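Local coordinates for protein gamma-glutamyl phosphate reductase (Saccharomyces cerevisiae, PDB 1VLU) that catalyses the NADPH-dependent reduction of L-gamma-glutamyl phosphate to its semialdehyde, the second step in making proline from glutamate, at residues Gln122-Val127 against Val431-Gln436; Val127-Val132 against Tyr210-Val215. All blocks are in the same frame, centred on the assembly; numbering follows the deposited sequence.

Contact 1 (Gln122-Val127 against Val431-Gln436); sequences QVTAPV and VSYQYQ
Gln-122 to Pro-126 and Val-431 to Gln-436 pair as antiparallel neighbours in a mixed beta sheet, a two-stranded ladder in the arm that carries the C-terminal strand of this aldehyde dehydrogenase-like fold. Their short axes are twisted to 131°, and four backbone bonds join two hydrogen-bonded pairs, Val-123 with Gln-434 and Ala-125 with Ser-432. Between them, the non-hydrogen-bonded pair Thr-124 and Tyr-433 brings the CA atoms to 4.6 Å. On the face shared by Gln-122, Thr-124, Tyr-433 and Tyr-435, Gln-122 stretches out with CG turned opposite the backbone N (chi1 -178°), which brings the amide end, NE2 foremost, to the Tyr-433 ring. The two planes are inclined by 44°, and Thr-124 CG2 meets CE1 of the same ring. The other face holds Val-123, Ala-125, Ser-432 and Gln-434. Beside it the end of Gln-436 comes back to Val-123, whose CG2 lies 3.8 Å from Gln-436 CD. That amide gives a straight but long bond (3.3 Å) from NE2 to Gln-434 OE1, while its OE1 accepts from Arg-438. A leucine in place of Gln-436 would probably leave Gln-434 OE1 and the Arg-438 guanidinium each short of a partner. Tyr-435 and Gln-436 also pair with a parallel strand of the second subunit, so the sheet continues across the interface. Gln-122 NE2 sits over the Tyr-433 ring, displaced toward its rim, 3.2 Å from CD2.

Contact 2 (Val127-Val132 against Tyr210-Val215); sequences VGVLLV and YIDLVV
Val-129 to Val-132 and Leu-213 to Val-215 run as parallel neighbours in the mixed sheet of the aldehyde dehydrogenase-like fold, with their short axes 31° apart. The ladder is entered through Tyr-210 to Asp-212, and Asp-212 is bonded to both the N and the O of Val-129. Val-129 O takes two N-H groups, from Asp-212 and Leu-213, and beyond this fork Leu-131 N binds Leu-213 O and Leu-131 O receives Val-215 N at 2.7 Å. Ahead of strand 129-132, Val-127 CG1 is the bump that fits the corner between Asp-212 CB, 3.6 Å away, and Leu-213 CB. Leu-130 and Leu-213 run alongside each other in the same direction, and Leu-130 CD2 reaches 4.2 Å from Leu-213 CB; Val-132 CG2 meets Val-215 CB in the same manner. Helix 139-151 packs on Leu-130 and Val-132. On the side of Leu-131, Ile-211 is the wedge: with CG2 anti to the backbone N and CG1 beside it (chi1 -57°), one branch enters the hollow between Val-129 O and Leu-131 CB while the other reaches Val-129 CG1. Helix 15-30 touches Val-129 and Ile-211 there, and Ile-156 of the adjoining strand adds to the apolar layer. Val-129 packs against the Tyr-210 carbonyl, its CB and CG2 both 3.5 Å from Tyr-210 O. Gly-128 has backbone angles that suit glycine, and lets the carboxylate come near: a side chain would collide with Asp-212 OD2, which uses its anti lone pair to accept Val-129 N at 3.0 Å.

After its N-terminal helices and strand 108-115, the chain lays down the long strand 118-134, interrupted near Val-127, and both contacts are built on it. Of the two, contact 2 closes first: strand 154-158 is already alongside when, after helix 164-185, the chain returns as Tyr-210 to Val-215, closing a loop with 77 residues between its segments. Contact 1 waits for the C-terminal strand 431-439, after the separate parallel sheet has been completed, and closes one of 303 residues. The smaller loop therefore lies within the larger. Val-127 belongs to both, joining the buried sheet core to the arm that meets the second subunit, with contact centres about 15 Å apart.

Contact 1 (Gln122-Val127 against Val431-Gln436)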
loop_
_atom_site.group_PDB
_atom_site.type_symbol
_atom_site.label_atom_id
_atom_site.label_comp_id
_atom_site.label_asym_id
_atom_site.label_seq_id
_atom_site.Cartn_x
_atom_site.Cartn_y
_atom_site.Cartn_z
ATOM N N GLN A 122 -0.190 -19.009 -16.892
ATOM C CA GLN A 122 0.342 -18.400 -15.693
ATOM C C GLN A 122 1.848 -18.651 -15.719
ATOM O O GLN A 122 2.301 -19.786 -15.761
ATOM C CB GLN A 122 -0.328 -18.960 -14.450
ATOM C CG GLN A 122 0.140 -18.340 -13.161
ATOM C CD GLN A 122 -0.393 -19.073 -11.947
ATOM O OE1 GLN A 122 -0.706 -20.249 -12.005
ATOM N NE2 GLN A 122 -0.495 -18.371 -10.836
ATOM N N VAL A 123 2.606 -17.562 -15.754
ATOM C CA VAL A 123 4.052 -17.588 -16.013
ATOM C C VAL A 123 4.753 -16.925 -14.805
ATOM O O VAL A 123 4.280 -15.903 -14.292
ATOM C CB VAL A 123 4.387 -16.872 -17.379
ATOM C CG1 VAL A 123 5.820 -17.053 -17.753
ATOM C CG2 VAL A 123 3.509 -17.413 -18.560
ATOM N N THR A 124 5.820 -17.531 -14.295
ATOM C CA THR A 124 6.587 -16.885 -13.210
ATOM C C THR A 124 7.273 -15.612 -13.726
ATOM O O THR A 124 7.706 -15.544 -14.873
ATOM C CB THR A 124 7.666 -17.802 -12.596
ATOM O OG1 THR A 124 8.585 -18.214 -13.615
ATOM C CG2 THR A 124 7.052 -19.008 -11.977
ATOM N N ALA A 125 7.350 -14.613 -12.862
ATOM C CA ALA A 125 7.912 -13.316 -13.194
ATOM C C ALA A 125 8.591 -12.736 -11.935
ATOM O O ALA A 125 8.271 -13.152 -10.831
ATOM C CB ALA A 125 6.804 -12.384 -13.711
ATOM N N PRO A 126 9.529 -11.783 -12.084
ATOM C CA PRO A 126 10.109 -11.220 -10.834
ATOM C C PRO A 126 9.058 -10.532 -9.949
ATOM O O PRO A 126 8.113 -9.964 -10.469
ATOM C CB PRO A 126 11.132 -10.179 -11.325
ATOM C CG PRO A 126 11.219 -10.315 -12.810
ATOM C CD PRO A 126 10.096 -11.190 -13.308
ATOM N N VAL A 127 9.218 -10.588 -8.624
ATOM C CA VAL A 127 8.395 -9.779 -7.709
ATOM C C VAL A 127 8.522 -8.289 -8.060
ATOM O O VAL A 127 7.527 -7.571 -8.062
ATOM C CB VAL A 127 8.770 -10.036 -6.233
ATOM C CG1 VAL A 127 8.673 -8.763 -5.414
ATOM C CG2 VAL A 127 7.876 -11.085 -5.650
ATOM N N VAL A 431 9.682 -14.831 -6.675
ATOM C CA VAL A 431 8.986 -14.851 -7.981
ATOM C C VAL A 431 7.481 -14.718 -7.770
ATOM O O VAL A 431 6.913 -15.393 -6.901
ATOM C CB VAL A 431 9.277 -16.155 -8.852
ATOM C CG1 VAL A 431 10.729 -16.645 -8.687
ATOM C CG2 VAL A 431 8.323 -17.273 -8.511
ATOM N N SER A 432 6.838 -13.856 -8.550
ATOM C CA SER A 432 5.388 -13.800 -8.582
ATOM C C SER A 432 4.867 -14.373 -9.903
ATOM O O SER A 432 5.532 -15.177 -10.550
ATOM C CB SER A 432 4.857 -12.382 -8.306
ATOM O OG SER A 432 5.121 -11.477 -9.377
ATOM N N TYR A 433 3.655 -14.003 -10.269
ATOM C CA TYR A 433 3.003 -14.581 -11.437
ATOM C C TYR A 433 2.448 -13.488 -12.292
ATOM O O TYR A 433 2.036 -12.436 -11.779
ATOM C CB TYR A 433 1.854 -15.484 -11.025
ATOM C CG TYR A 433 2.307 -16.741 -10.369
ATOM C CD1 TYR A 433 3.149 -17.626 -11.040
ATOM C CD2 TYR A 433 1.890 -17.064 -9.085
ATOM C CE1 TYR A 433 3.576 -18.809 -10.450
ATOM C CE2 TYR A 433 2.306 -18.262 -8.475
ATOM C CZ TYR A 433 3.151 -19.129 -9.167
ATOM O OH TYR A 433 3.568 -20.313 -8.588
ATOM N N GLN A 434 2.459 -13.750 -13.594
ATOM C CA GLN A 434 1.860 -12.898 -14.596
ATOM C C GLN A 434 0.951 -13.793 -15.414
ATOM O O GLN A 434 1.331 -14.909 -15.739
ATOM C CB GLN A 434 2.961 -12.336 -15.485
ATOM C CG GLN A 434 2.532 -11.245 -16.413
ATOM C CD GLN A 434 3.636 -10.852 -17.369
ATOM O OE1 GLN A 434 4.122 -11.679 -18.174
ATOM N NE2 GLN A 434 4.038 -9.575 -17.303
ATOM N N TYR A 435 -0.253 -13.318 -15.725
ATOM C CA TYR A 435 -1.134 -14.025 -16.629
ATOM C C TYR A 435 -0.950 -13.454 -18.016
ATOM O O TYR A 435 -0.741 -12.241 -18.162
ATOM C CB TYR A 435 -2.586 -13.903 -16.187
ATOM C CG TYR A 435 -2.801 -14.555 -14.852
ATOM C CD1 TYR A 435 -2.570 -13.848 -13.666
ATOM C CD2 TYR A 435 -3.197 -15.892 -14.765
ATOM C CE1 TYR A 435 -2.740 -14.451 -12.426
ATOM C CE2 TYR A 435 -3.385 -16.503 -13.543
ATOM C CZ TYR A 435 -3.154 -15.781 -12.374
ATOM O OH TYR A 435 -3.328 -16.386 -11.147
ATOM N N GLN A 436 -0.994 -14.342 -19.012
ATOM C CA GLN A 436 -0.852 -13.997 -20.412
ATOM C C GLN A 436 -1.959 -14.679 -21.135
ATOM O O GLN A 436 -2.125 -15.885 -20.978
ATOM C CB GLN A 436 0.443 -14.542 -20.982
ATOM C CG GLN A 436 1.670 -14.116 -20.229
ATOM C CD GLN A 436 2.949 -14.487 -20.971
ATOM O OE1 GLN A 436 2.913 -15.155 -22.016
ATOM N NE2 GLN A 436 4.078 -14.050 -20.439
#

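Contact 2 (Val127-Val132 against Tyr210-Val215)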
loop_
_atom_site.group_PDB
_atom_site.type_symbol
_atom_site.label_atom_id
_atom_site.label_comp_id
_atom_site.label_asym_id
_atom_site.label_seq_id
_atom_site.Cartn_x
_atom_site.Cartn_y
_atom_site.Cartn_z
ATOM N N VAL A 127 9.218 -10.588 -8.624
ATOM C CA VAL A 127 8.395 -9.779 -7.709
ATOM C C VAL A 127 8.522 -8.289 -8.060
ATOM O O VAL A 127 7.527 -7.571 -8.062
ATOM C CB VAL A 127 8.770 -10.036 -6.233
ATOM C CG1 VAL A 127 8.673 -8.763 -5.414
ATOM C CG2 VAL A 127 7.876 -11.085 -5.650
ATOM N N GLY A 128 9.744 -7.837 -8.367
ATOM C CA GLY A 128 10.016 -6.440 -8.713
ATOM C C GLY A 128 11.311 -5.888 -8.126
ATOM O O GLY A 128 12.402 -5.995 -8.741
ATOM N N VAL A 129 11.169 -5.211 -6.984
ATOM C CA VAL A 129 12.268 -4.598 -6.255
ATOM C C VAL A 129 12.178 -5.108 -4.835
ATOM O O VAL A 129 11.100 -5.084 -4.235
ATOM C CB VAL A 129 12.230 -3.041 -6.253
ATOM C CG1 VAL A 129 13.364 -2.446 -5.337
ATOM C CG2 VAL A 129 12.370 -2.492 -7.658
ATOM N N LEU A 130 13.317 -5.566 -4.318
ATOM C CA LEU A 130 13.449 -6.113 -2.973
ATOM C C LEU A 130 14.238 -5.155 -2.127
ATOM O O LEU A 130 15.270 -4.639 -2.580
ATOM C CB LEU A 130 14.235 -7.431 -2.996
ATOM C CG LEU A 130 13.914 -8.501 -4.050
ATOM C CD1 LEU A 130 14.911 -9.620 -3.903
ATOM C CD2 LEU A 130 12.507 -9.025 -3.916
ATOM N N LEU A 131 13.771 -4.934 -0.897
ATOM C CA LEU A 131 14.555 -4.246 0.111
ATOM C C LEU A 131 14.920 -5.305 1.127
ATOM O O LEU A 131 14.053 -5.969 1.687
ATOM C CB LEU A 131 13.782 -3.089 0.749
ATOM C CG LEU A 131 14.351 -2.318 1.950
ATOM C CD1 LEU A 131 15.741 -1.681 1.688
ATOM C CD2 LEU A 131 13.365 -1.244 2.328
ATOM N N VAL A 132 16.222 -5.500 1.304
ATOM C CA VAL A 132 16.738 -6.492 2.198
ATOM C C VAL A 132 17.451 -5.770 3.339
ATOM O O VAL A 132 18.400 -5.031 3.109
ATOM C CB VAL A 132 17.714 -7.432 1.475
ATOM C CG1 VAL A 132 18.261 -8.501 2.451
ATOM C CG2 VAL A 132 17.041 -8.049 0.242
ATOM N N TYR A 210 7.544 2.017 -5.268
ATOM C CA TYR A 210 8.663 1.491 -6.033
ATOM C C TYR A 210 9.151 0.144 -5.519
ATOM O O TYR A 210 9.735 -0.616 -6.282
ATOM C CB TYR A 210 9.831 2.466 -6.026
ATOM C CG TYR A 210 9.531 3.862 -6.517
ATOM C CD1 TYR A 210 9.180 4.103 -7.847
ATOM C CD2 TYR A 210 9.643 4.952 -5.654
ATOM C CE1 TYR A 210 8.909 5.407 -8.303
ATOM C CE2 TYR A 210 9.380 6.256 -6.088
ATOM C CZ TYR A 210 9.014 6.480 -7.410
ATOM O OH TYR A 210 8.768 7.775 -7.824
ATOM N N ILE A 211 8.945 -0.133 -4.228
ATOM C CA ILE A 211 9.461 -1.353 -3.605
ATOM C C ILE A 211 8.335 -2.306 -3.349
ATOM O O ILE A 211 7.323 -1.928 -2.752
ATOM C CB ILE A 211 10.268 -1.078 -2.302
ATOM C CG1 ILE A 211 11.424 -0.114 -2.578
ATOM C CG2 ILE A 211 10.782 -2.397 -1.660
ATOM C CD1 ILE A 211 12.145 0.404 -1.305
ATOM N N ASP A 212 8.514 -3.543 -3.818
ATOM C CA ASP A 212 7.487 -4.570 -3.775
ATOM C C ASP A 212 7.575 -5.558 -2.618
ATOM O O ASP A 212 6.573 -6.178 -2.270
ATOM C CB ASP A 212 7.470 -5.333 -5.114
ATOM C CG ASP A 212 7.379 -4.395 -6.309
ATOM O OD1 ASP A 212 6.267 -3.854 -6.536
ATOM O OD2 ASP A 212 8.412 -4.160 -6.994
ATOM N N LEU A 213 8.754 -5.745 -2.039
ATOM C CA LEU A 213 8.907 -6.722 -0.973
ATOM C C LEU A 213 10.057 -6.358 -0.081
ATOM O O LEU A 213 11.107 -5.972 -0.572
ATOM C CB LEU A 213 9.156 -8.121 -1.552
ATOM C CG LEU A 213 9.053 -9.343 -0.633
ATOM C CD1 LEU A 213 7.641 -9.512 -0.060
ATOM C CD2 LEU A 213 9.446 -10.612 -1.389
ATOM N N VAL A 214 9.860 -6.507 1.225
ATOM C CA VAL A 214 10.926 -6.373 2.190
ATOM C C VAL A 214 11.332 -7.742 2.647
ATOM O O VAL A 214 10.478 -8.539 3.044
ATOM C CB VAL A 214 10.510 -5.601 3.469
ATOM C CG1 VAL A 214 11.735 -5.379 4.342
ATOM C CG2 VAL A 214 9.866 -4.292 3.128
ATOM N N VAL A 215 12.636 -8.012 2.615
ATOM C CA VAL A 215 13.157 -9.285 3.104
ATOM C C VAL A 215 13.979 -9.016 4.374
ATOM O O VAL A 215 15.069 -8.447 4.305
ATOM C CB VAL A 215 13.962 -10.012 2.006
ATOM C CG1 VAL A 215 14.410 -11.348 2.483
ATOM C CG2 VAL A 215 13.116 -10.150 0.721
#